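Local structure of 3'-5'-exonuclease (3E2V) at residues Gln317-Tyr322 with Ala366-Glu371; Val219-Glu224 with Gly240-His245; Tyr166-Tyr171 with His202-Cys207. The protein probably degrades DNA as a magnesium-dependent TatD-type nuclease, cutting double strands internally and trimming them in the 3'-to-5' direction. All coordinates share one frame; numbering follows the deposited sequence. Where two conformers were deposited one is given.

Contact 1: Gln317-Tyr322 with Ala366-Glu371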
loop_
_atom_site.group_PDB
_atom_site.type_symbol
_atom_site.label_atom_id
_atom_site.label_comp_id
_atom_site.label_asym_id
_atom_site.label_seq_id
_atom_site.Cartn_x
_atom_site.Cartn_y
_atom_site.Cartn_z
ATOM N N GLN A 317 5.334 -8.033 -22.989
ATOM C CA GLN A 317 5.701 -9.199 -23.790
ATOM C C GLN A 317 5.259 -10.532 -23.178
ATOM O O GLN A 317 4.922 -11.473 -23.897
ATOM C CB GLN A 317 7.193 -9.194 -24.084
ATOM C CG GLN A 317 8.072 -9.307 -22.870
ATOM C CD GLN A 317 9.508 -9.081 -23.226
ATOM O OE1 GLN A 317 10.119 -9.903 -23.917
ATOM N NE2 GLN A 317 10.066 -7.959 -22.772
ATOM N N TYR A 318 5.240 -10.599 -21.848
ATOM C CA TYR A 318 4.814 -11.811 -21.154
ATOM C C TYR A 318 3.301 -12.009 -21.196
ATOM O O TYR A 318 2.820 -13.142 -21.277
ATOM C CB TYR A 318 5.370 -11.807 -19.738
ATOM C CG TYR A 318 6.861 -11.618 -19.749
ATOM C CD1 TYR A 318 7.687 -12.578 -20.342
ATOM C CD2 TYR A 318 7.452 -10.477 -19.222
ATOM C CE1 TYR A 318 9.063 -12.422 -20.380
ATOM C CE2 TYR A 318 8.835 -10.305 -19.259
ATOM C CZ TYR A 318 9.636 -11.291 -19.833
ATOM O OH TYR A 318 11.005 -11.133 -19.871
ATOM N N LEU A 319 2.541 -10.919 -21.174
ATOM C CA LEU A 319 1.097 -11.022 -21.387
ATOM C C LEU A 319 0.769 -11.387 -22.832
ATOM O O LEU A 319 -0.180 -12.136 -23.076
ATOM C CB LEU A 319 0.374 -9.734 -21.002
ATOM C CG LEU A 319 0.539 -9.228 -19.570
ATOM C CD1 LEU A 319 -0.391 -8.048 -19.389
ATOM C CD2 LEU A 319 0.278 -10.316 -18.520
ATOM N N ALA A 320 1.523 -10.834 -23.781
ATOM C CA ALA A 320 1.374 -11.216 -25.187
ATOM C C ALA A 320 1.586 -12.728 -25.354
ATOM O O ALA A 320 0.770 -13.401 -25.998
ATOM C CB ALA A 320 2.332 -10.415 -26.067
ATOM N N LYS A 321 2.656 -13.250 -24.750
ATOM C CA LYS A 321 2.958 -14.686 -24.776
ATOM C C LYS A 321 1.787 -15.502 -24.239
ATOM O O LYS A 321 1.362 -16.477 -24.863
ATOM C CB LYS A 321 4.245 -14.995 -23.989
ATOM C CG LYS A 321 4.531 -16.484 -23.797
ATOM C CD LYS A 321 5.732 -16.718 -22.895
ATOM C CE LYS A 321 5.982 -18.212 -22.719
ATOM N NZ LYS A 321 7.167 -18.479 -21.862
ATOM N N TYR A 322 1.260 -15.100 -23.084
ATOM C CA TYR A 322 0.130 -15.800 -22.486
ATOM C C TYR A 322 -1.144 -15.745 -23.331
ATOM O O TYR A 322 -1.884 -16.733 -23.410
ATOM C CB TYR A 322 -0.110 -15.321 -21.041
ATOM C CG TYR A 322 0.580 -16.215 -20.028
ATOM C CD1 TYR A 322 1.974 -16.264 -19.946
ATOM C CD2 TYR A 322 -0.163 -17.035 -19.178
ATOM C CE1 TYR A 322 2.605 -17.098 -19.031
ATOM C CE2 TYR A 322 0.460 -17.870 -18.275
ATOM C CZ TYR A 322 1.837 -17.899 -18.203
ATOM O OH TYR A 322 2.459 -18.726 -17.284
ATOM N N ALA A 366 1.241 -11.477 -11.660
ATOM C CA ALA A 366 1.795 -12.799 -11.348
ATOM C C ALA A 366 2.436 -13.431 -12.601
ATOM O O ALA A 366 3.532 -13.989 -12.532
ATOM C CB ALA A 366 0.712 -13.705 -10.785
ATOM N N ILE A 367 1.771 -13.294 -13.745
ATOM C CA ILE A 367 2.312 -13.850 -15.002
ATOM C C ILE A 367 3.657 -13.212 -15.300
ATOM O O ILE A 367 4.645 -13.893 -15.589
ATOM C CB ILE A 367 1.362 -13.579 -16.182
ATOM C CG1 ILE A 367 0.199 -14.560 -16.121
ATOM C CG2 ILE A 367 2.102 -13.694 -17.535
ATOM C CD1 ILE A 367 -0.995 -14.110 -16.996
ATOM N N VAL A 368 3.714 -11.888 -15.217
ATOM C CA VAL A 368 4.963 -11.197 -15.531
ATOM C C VAL A 368 6.089 -11.615 -14.570
ATOM O O VAL A 368 7.202 -11.925 -15.005
ATOM C CB VAL A 368 4.767 -9.668 -15.512
ATOM C CG1 VAL A 368 6.106 -8.939 -15.662
ATOM C CG2 VAL A 368 3.772 -9.246 -16.602
ATOM N N VAL A 369 5.803 -11.623 -13.273
ATOM C CA VAL A 369 6.835 -11.944 -12.292
ATOM C C VAL A 369 7.325 -13.383 -12.488
ATOM O O VAL A 369 8.527 -13.637 -12.409
ATOM C CB VAL A 369 6.319 -11.675 -10.851
ATOM C CG1 VAL A 369 7.306 -12.212 -9.810
ATOM C CG2 VAL A 369 6.099 -10.172 -10.642
ATOM N N SER A 370 6.401 -14.294 -12.788
ATOM C CA SER A 370 6.770 -15.692 -12.978
ATOM C C SER A 370 7.695 -15.856 -14.189
ATOM O O SER A 370 8.688 -16.593 -14.119
ATOM C CB SER A 370 5.516 -16.556 -13.110
ATOM O OG SER A 370 4.912 -16.386 -14.376
ATOM N N GLU A 371 7.401 -15.150 -15.278
ATOM C CA GLU A 371 8.237 -15.230 -16.479
ATOM C C GLU A 371 9.601 -14.587 -16.259
ATOM O O GLU A 371 10.636 -15.138 -16.658
ATOM C CB GLU A 371 7.516 -14.602 -17.681
ATOM C CG GLU A 371 6.322 -15.421 -18.160
ATOM C CD GLU A 371 6.743 -16.697 -18.878
ATOM O OE1 GLU A 371 7.639 -16.614 -19.742
ATOM O OE2 GLU A 371 6.183 -17.761 -18.568
HETATM O O HOH W 1 4.939 -18.358 -16.533
#

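Contact 2: Val219-Glu224 with Gly240-His245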
loop_
_atom_site.group_PDB
_atom_site.type_symbol
_atom_site.label_atom_id
_atom_site.label_comp_id
_atom_site.label_asym_id
_atom_site.label_seq_id
_atom_site.Cartn_x
_atom_site.Cartn_y
_atom_site.Cartn_z
ATOM N N VAL A 219 17.390 -1.678 15.244
ATOM C CA VAL A 219 18.395 -1.900 16.304
ATOM C C VAL A 219 17.876 -1.497 17.671
ATOM O O VAL A 219 18.184 -2.159 18.665
ATOM C CB VAL A 219 19.705 -1.160 15.999
ATOM C CG1 VAL A 219 20.708 -1.331 17.163
ATOM C CG2 VAL A 219 20.279 -1.697 14.690
ATOM N N GLY A 220 17.066 -0.441 17.710
ATOM C CA GLY A 220 16.540 0.125 18.958
ATOM C C GLY A 220 17.183 1.463 19.296
ATOM O O GLY A 220 18.374 1.666 19.059
ATOM N N PHE A 221 16.379 2.392 19.804
ATOM C CA PHE A 221 16.916 3.674 20.293
ATOM C C PHE A 221 16.025 4.220 21.387
ATOM O O PHE A 221 14.863 3.843 21.500
ATOM C CB PHE A 221 17.048 4.703 19.164
ATOM C CG PHE A 221 15.731 5.262 18.707
ATOM C CD1 PHE A 221 15.290 6.510 19.130
ATOM C CD2 PHE A 221 14.920 4.510 17.864
ATOM C CE1 PHE A 221 14.051 7.005 18.696
ATOM C CE2 PHE A 221 13.697 4.984 17.439
ATOM C CZ PHE A 221 13.263 6.232 17.840
ATOM N N THR A 222 16.581 5.140 22.172
ATOM C CA THR A 222 15.874 5.737 23.291
ATOM C C THR A 222 15.554 7.196 22.991
ATOM O O THR A 222 16.432 7.959 22.592
ATOM C CB THR A 222 16.709 5.602 24.590
ATOM O OG1 THR A 222 16.945 4.213 24.836
ATOM C CG2 THR A 222 15.958 6.188 25.789
ATOM N N ASP A 223 14.278 7.550 23.158
ATOM C CA ASP A 223 13.801 8.905 22.900
ATOM C C ASP A 223 13.592 9.610 24.237
ATOM O O ASP A 223 12.500 9.571 24.801
ATOM C CB ASP A 223 12.489 8.852 22.113
ATOM C CG ASP A 223 11.916 10.235 21.824
ATOM O OD1 ASP A 223 12.628 11.249 21.935
ATOM O OD2 ASP A 223 10.719 10.302 21.487
ATOM N N GLU A 224 14.648 10.259 24.715
ATOM C CA GLU A 224 14.614 10.994 25.969
ATOM C C GLU A 224 13.715 12.227 25.853
ATOM O O GLU A 224 12.849 12.437 26.705
ATOM C CB GLU A 224 16.032 11.411 26.387
ATOM N N GLY A 240 11.301 4.933 27.189
ATOM C CA GLY A 240 11.536 5.671 25.950
ATOM C C GLY A 240 12.256 4.864 24.876
ATOM O O GLY A 240 12.677 5.424 23.857
ATOM N N PHE A 241 12.443 3.567 25.139
ATOM C CA PHE A 241 13.150 2.676 24.216
ATOM C C PHE A 241 12.196 2.122 23.158
ATOM O O PHE A 241 11.235 1.405 23.470
ATOM C CB PHE A 241 13.827 1.532 24.982
ATOM C CG PHE A 241 14.654 0.614 24.117
ATOM C CD1 PHE A 241 15.826 1.049 23.536
ATOM C CD2 PHE A 241 14.264 -0.700 23.930
ATOM C CE1 PHE A 241 16.609 0.196 22.751
ATOM C CE2 PHE A 241 15.032 -1.562 23.144
ATOM C CZ PHE A 241 16.207 -1.110 22.556
ATOM N N TYR A 242 12.492 2.475 21.911
ATOM C CA TYR A 242 11.732 2.039 20.737
ATOM C C TYR A 242 12.530 1.000 19.954
ATOM O O TYR A 242 13.641 1.286 19.510
ATOM C CB TYR A 242 11.452 3.224 19.824
ATOM C CG TYR A 242 10.432 4.184 20.396
ATOM C CD1 TYR A 242 9.072 3.938 20.241
ATOM C CD2 TYR A 242 10.829 5.313 21.108
ATOM C CE1 TYR A 242 8.121 4.794 20.764
ATOM C CE2 TYR A 242 9.887 6.180 21.639
ATOM C CZ TYR A 242 8.535 5.913 21.457
ATOM O OH TYR A 242 7.587 6.765 21.969
ATOM N N LYS A 243 11.947 -0.183 19.759
ATOM C CA LYS A 243 12.560 -1.203 18.905
ATOM C C LYS A 243 11.475 -2.067 18.288
ATOM O O LYS A 243 10.579 -2.516 18.996
ATOM C CB LYS A 243 13.550 -2.097 19.702
ATOM C CG LYS A 243 14.327 -3.057 18.822
ATOM C CD LYS A 243 15.250 -3.962 19.634
ATOM C CE LYS A 243 16.083 -4.812 18.674
ATOM N NZ LYS A 243 16.903 -5.840 19.406
ATOM N N PHE A 244 11.560 -2.323 16.985
ATOM C CA PHE A 244 10.596 -3.227 16.373
ATOM C C PHE A 244 10.655 -4.619 17.003
ATOM O O PHE A 244 11.732 -5.166 17.275
ATOM C CB PHE A 244 10.854 -3.398 14.883
ATOM C CG PHE A 244 10.632 -2.168 14.041
ATOM C CD1 PHE A 244 9.664 -1.202 14.345
ATOM C CD2 PHE A 244 11.355 -2.034 12.869
ATOM C CE1 PHE A 244 9.474 -0.078 13.499
ATOM C CE2 PHE A 244 11.162 -0.927 12.023
ATOM C CZ PHE A 244 10.210 0.045 12.336
ATOM N N HIS A 245 9.478 -5.203 17.204
ATOM C CA HIS A 245 9.394 -6.603 17.575
ATOM C C HIS A 245 10.171 -7.467 16.573
ATOM O O HIS A 245 10.141 -7.179 15.376
ATOM C CB HIS A 245 7.925 -7.024 17.575
ATOM C CG HIS A 245 7.683 -8.359 18.205
ATOM N ND1 HIS A 245 7.861 -9.543 17.527
ATOM C CD2 HIS A 245 7.269 -8.699 19.451
ATOM C CE1 HIS A 245 7.584 -10.557 18.329
ATOM N NE2 HIS A 245 7.220 -10.072 19.501
HETATM O O HOH W 2 8.592 9.184 22.538
#

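Contact 3: Tyr166-Tyr171 with His202-Cys207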
loop_
_atom_site.group_PDB
_atom_site.type_symbol
_atom_site.label_atom_id
_atom_site.label_comp_id
_atom_site.label_asym_id
_atom_site.label_seq_id
_atom_site.Cartn_x
_atom_site.Cartn_y
_atom_site.Cartn_z
ATOM N N TYR A 166 10.256 11.609 -1.944
ATOM C CA TYR A 166 11.050 12.763 -2.359
ATOM C C TYR A 166 10.715 13.216 -3.781
ATOM O O TYR A 166 11.295 14.189 -4.254
ATOM C CB TYR A 166 12.537 12.471 -2.162
ATOM C CG TYR A 166 12.972 12.414 -0.686
ATOM C CD1 TYR A 166 12.044 12.548 0.353
ATOM C CD2 TYR A 166 14.311 12.235 -0.335
ATOM C CE1 TYR A 166 12.443 12.491 1.697
ATOM C CE2 TYR A 166 14.722 12.181 1.018
ATOM C CZ TYR A 166 13.783 12.317 2.017
ATOM O OH TYR A 166 14.174 12.268 3.331
ATOM N N ASP A 167 9.783 12.523 -4.441
ATOM C CA ASP A 167 9.212 13.016 -5.707
ATOM C C ASP A 167 8.054 13.970 -5.448
ATOM O O ASP A 167 7.440 14.472 -6.398
ATOM C CB ASP A 167 8.675 11.865 -6.557
ATOM C CG ASP A 167 9.768 11.037 -7.216
ATOM O OD1 ASP A 167 10.955 11.184 -6.879
ATOM O OD2 ASP A 167 9.417 10.223 -8.102
ATOM N N ARG A 168 7.722 14.206 -4.176
ATOM C CA ARG A 168 6.515 14.979 -3.824
ATOM C C ARG A 168 6.782 16.095 -2.820
ATOM O O ARG A 168 5.949 16.385 -1.966
ATOM C CB ARG A 168 5.435 14.034 -3.291
ATOM C CG ARG A 168 4.933 13.001 -4.300
ATOM C CD ARG A 168 3.985 13.592 -5.335
ATOM N NE ARG A 168 3.426 12.590 -6.249
ATOM C CZ ARG A 168 4.072 12.054 -7.284
ATOM N NH1 ARG A 168 5.327 12.391 -7.551
ATOM N NH2 ARG A 168 3.459 11.157 -8.055
ATOM N N PHE A 169 7.924 16.766 -2.948
ATOM C CA PHE A 169 8.203 17.890 -2.054
ATOM C C PHE A 169 7.249 19.052 -2.279
ATOM O O PHE A 169 7.175 19.946 -1.441
ATOM C CB PHE A 169 9.652 18.378 -2.195
ATOM C CG PHE A 169 10.679 17.437 -1.626
ATOM C CD1 PHE A 169 10.455 16.752 -0.439
ATOM C CD2 PHE A 169 11.901 17.285 -2.268
ATOM C CE1 PHE A 169 11.414 15.895 0.064
ATOM C CE2 PHE A 169 12.878 16.444 -1.753
ATOM C CZ PHE A 169 12.643 15.763 -0.581
ATOM N N HIS A 170 6.495 19.020 -3.382
ATOM C CA HIS A 170 5.455 20.023 -3.576
ATOM C C HIS A 170 4.257 19.838 -2.654
ATOM O O HIS A 170 3.471 20.771 -2.476
ATOM C CB HIS A 170 5.037 20.152 -5.039
ATOM C CG HIS A 170 4.551 18.888 -5.658
ATOM N ND1 HIS A 170 5.386 17.826 -5.922
ATOM C CD2 HIS A 170 3.332 18.535 -6.127
ATOM C CE1 HIS A 170 4.700 16.866 -6.512
ATOM N NE2 HIS A 170 3.447 17.265 -6.637
ATOM N N TYR A 171 4.138 18.646 -2.064
ATOM C CA TYR A 171 3.088 18.344 -1.097
ATOM C C TYR A 171 3.524 18.557 0.355
ATOM O O TYR A 171 2.715 18.957 1.196
ATOM C CB TYR A 171 2.597 16.912 -1.261
ATOM C CG TYR A 171 1.747 16.657 -2.484
ATOM C CD1 TYR A 171 0.844 17.619 -2.955
ATOM C CD2 TYR A 171 1.817 15.440 -3.147
ATOM C CE1 TYR A 171 0.038 17.368 -4.079
ATOM C CE2 TYR A 171 1.022 15.182 -4.268
ATOM C CZ TYR A 171 0.142 16.148 -4.721
ATOM O OH TYR A 171 -0.642 15.874 -5.826
ATOM N N HIS A 202 5.850 3.330 2.489
ATOM C CA HIS A 202 5.999 4.040 1.214
ATOM C C HIS A 202 7.429 4.574 1.120
ATOM O O HIS A 202 7.938 5.220 2.040
ATOM C CB HIS A 202 4.966 5.175 1.127
ATOM C CG HIS A 202 4.996 5.930 -0.166
ATOM N ND1 HIS A 202 4.204 5.592 -1.241
ATOM C CD2 HIS A 202 5.711 7.013 -0.548
ATOM C CE1 HIS A 202 4.449 6.421 -2.242
ATOM N NE2 HIS A 202 5.357 7.294 -1.846
ATOM N N MET A 203 8.091 4.295 0.006
ATOM C CA MET A 203 9.401 4.849 -0.251
ATOM C C MET A 203 9.483 5.181 -1.737
ATOM O O MET A 203 9.337 4.298 -2.613
ATOM C CB MET A 203 10.516 3.860 0.131
ATOM C CG MET A 203 11.950 4.421 0.097
ATOM S SD MET A 203 12.672 4.599 -1.566
ATOM C CE MET A 203 13.065 2.878 -1.932
ATOM N N ARG A 204 9.744 6.445 -2.015
ATOM C CA ARG A 204 10.080 6.857 -3.370
ATOM C C ARG A 204 11.240 7.833 -3.335
ATOM O O ARG A 204 11.150 8.872 -2.687
ATOM C CB ARG A 204 8.890 7.520 -4.026
ATOM C CG ARG A 204 9.178 7.945 -5.454
ATOM C CD ARG A 204 7.955 7.796 -6.327
ATOM N NE ARG A 204 6.843 8.587 -5.802
ATOM C CZ ARG A 204 5.609 8.576 -6.300
ATOM N NH1 ARG A 204 4.673 9.327 -5.746
ATOM N NH2 ARG A 204 5.315 7.806 -7.345
ATOM N N SER A 205 12.320 7.487 -4.040
ATOM C CA SER A 205 13.485 8.369 -4.229
ATOM C C SER A 205 14.126 8.849 -2.929
ATOM O O SER A 205 14.736 9.916 -2.873
ATOM C CB SER A 205 13.129 9.565 -5.131
ATOM O OG SER A 205 12.540 9.102 -6.337
ATOM N N ALA A 206 13.978 8.051 -1.875
ATOM C CA ALA A 206 14.380 8.441 -0.531
ATOM C C ALA A 206 15.080 7.285 0.190
ATOM O O ALA A 206 15.002 7.191 1.405
ATOM C CB ALA A 206 13.149 8.875 0.260
ATOM N N CYS A 207 15.765 6.411 -0.544
ATOM C CA CYS A 207 16.197 5.160 0.063
ATOM C C CYS A 207 17.119 5.359 1.257
ATOM O O CYS A 207 16.900 4.759 2.319
ATOM C CB CYS A 207 16.823 4.239 -0.978
ATOM S SG CYS A 207 16.982 2.523 -0.372
#

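Contact 1: Gln317-Tyr322 with Ala366-Glu371
Lys321 and Glu371 carry the charged part of this contact between two helical segments. Lys321, its CG anti to the backbone N (chi1 172°) and the rest of the chain extended, reaches across to put NZ 2.9 Å from Glu371 OE1 in a salt bridge, meeting that oxygen on its syn side though somewhat out of the carboxylate plane. Glu371 is bent at chi2, and its other oxygen, OE2, accepts from a water that also bonds Tyr322 OH (2.6 Å to the water oxygen). Glu371 OE2 lies near the plane of the Tyr322 ring, at its edge, 3.7 Å from Tyr322 CE1.

Apolar contacts fill the rest. Ile367 CG2 sits over one face of the Tyr322 ring in a CH-pi contact, 3.8 Å from the centroid, while Ile367 CD1 approaches CD2 of the same ring. Leu319 CD2 touches both Ile367 CG2 (4.0 Å) and Val368 CG2. Tyr318 lays its ring obliquely against the aliphatic base of Glu371, CD1 coming within 3.3 Å of Glu371 CB, and its CD2 meets Val368 CG1. An alanine in place of Glu371 would remove the carboxylate and is likely to leave Lys321 NZ without its salt-bridge mate and the water with one acceptor fewer, and to thin the cover over the CD1 side of the Tyr318 ring, where Glu371 CG now lies.

The segment axes cross nearly at right angles (103°), 9.0 Å apart. Val369, on the side of the helix turned away from residues 317-322, touches Leu298 of strand 298-300, and Ala366 meets Leu300 of that strand. Helix 362-373 is thus sandwiched between the last barrel strand and helix 316-325, as an outer helix of a TIM barrel that carries a further helix on its flank.

Contact 2: Val219-Glu224 with Gly240-His245
Asp223 OD2 is gripped by two groups: it accepts from a water, 2.6 Å to the water oxygen, which is also bonded to Tyr242 OH, and it forms a salt bridge with Lys186. The CB of Asp223 lies at the edge of the Tyr242 ring, 3.8 Å from CE2, so the ring touches this aspartate directly and the hydroxyl reaches it through the water.

The backbones pair antiparallel in a short hairpin with a long connecting loop. Phe221 and Tyr242 are the hydrogen-bonded pair, with Tyr242 N to Phe221 O at 2.8 Å and Phe221 N to Tyr242 O at 3.0 Å; Asp223 N to Gly240 O (2.8 Å) adds a third bond. Thr222 and Phe241 form the adjoining non-hydrogen-bonded pair, Thr222 OG1 standing at the Phe241 ring edge, 3.6 Å from CD1. Because Phe241 CG is anti to the backbone N (chi1 -176°), its ring runs back along the Gly220-Phe221 peptide; a side chain at Gly220, whose phi is positive, would collide with Phe241 CZ. On the other sheet face Phe221 brings CE2 within 3.7 Å of Tyr242 CB. Their rings are nearly parallel, at 26°, but slid apart with little overlap.

Gly220 follows directly on helix 207-219, and the hairpin begins at once. The face bearing Phe221 and Tyr242 turns to the barrel's outer helices: Phe221 packs edge-to-face on Phe217 and touches Glu182 and Lys186 of helix 174-187, while Tyr242 touches Phe217 and Lys186.

Contact 3: Tyr166-Tyr171 with His202-Cys207
Tyr166 N, one residue past the end of strand 156-165, donates to Arg204 O at 3.0 Å and continues the parallel pairing with strand 199-204, where the Arg204 backbone also bonds Leu164. The closest CA atoms are those of Tyr166 and Ser205, 5.4 Å apart. From here the two backbones leave the sheet: residues 166-171 curl into a loop, while Ser205 turns with left-handed backbone angles to place Ala206 at the N-cap of helix 207-219.

With CG anti to the carbonyl carbon (chi1 -70°), Tyr166 lays its ring against Ala206, whose CB sits over the centre of one face in a CH-pi contact, 3.5 Å from the centroid and 8° off the normal. Phe169 CZ covers the opposite face toward the rim, and Tyr166 OH is hydrogen-bonded to Asp209 in the helix's first turn.

These are the C-terminal ends of adjacent strands in a TIM barrel, the end that holds the metal site of this hydrolase family; the Arg204 side chain lies about 8 Å from the bound magnesium ion, which His253 and Asp303 ligate.

Asp167 faces two partners. Ser205 OG donates to Asp167 OD1 at 2.7 Å, approaching from above the carboxylate plane. Asp167 OD2 is 3.8 Å from Arg204 NE, a long salt bridge of charges alone: the two planes are nearly parallel (9°) but OD2 lies well out of the guanidinium plane, so no N-H points at it. The main carboxylate partner of Arg204 is Asp165, whose OD2 binds both Arg204 NH1 and His202 NE2. Arg204 NH1 also lies over the Arg168 guanidinium, 3.2 Å from Arg168 NH2, a like-charge contact that the nearby aspartates probably ease. Arg168 NH1, turned back, donates to Asp167 O at 3.2 Å.

Along the chain the contacts come in series, none nested in or crossing another. Contact 3 closes first, around helices 174-187 and 192-195, the connection between neighbouring barrel strands 156-165 and 199-204. Helix 207-219 then leads directly to contact 2, so these two contacts lie at its opposite ends, with nearest atoms about 11 Å apart; contact 2 closes a loop without helix or strand. The chain completes its remaining barrel strands before contact 1 closes the excursion from helix 316-325 to helix 362-373, beside strand 298-300. Contacts 1 and 2 lie on opposite sides of the chain's centre, their centres about 43 Å apart.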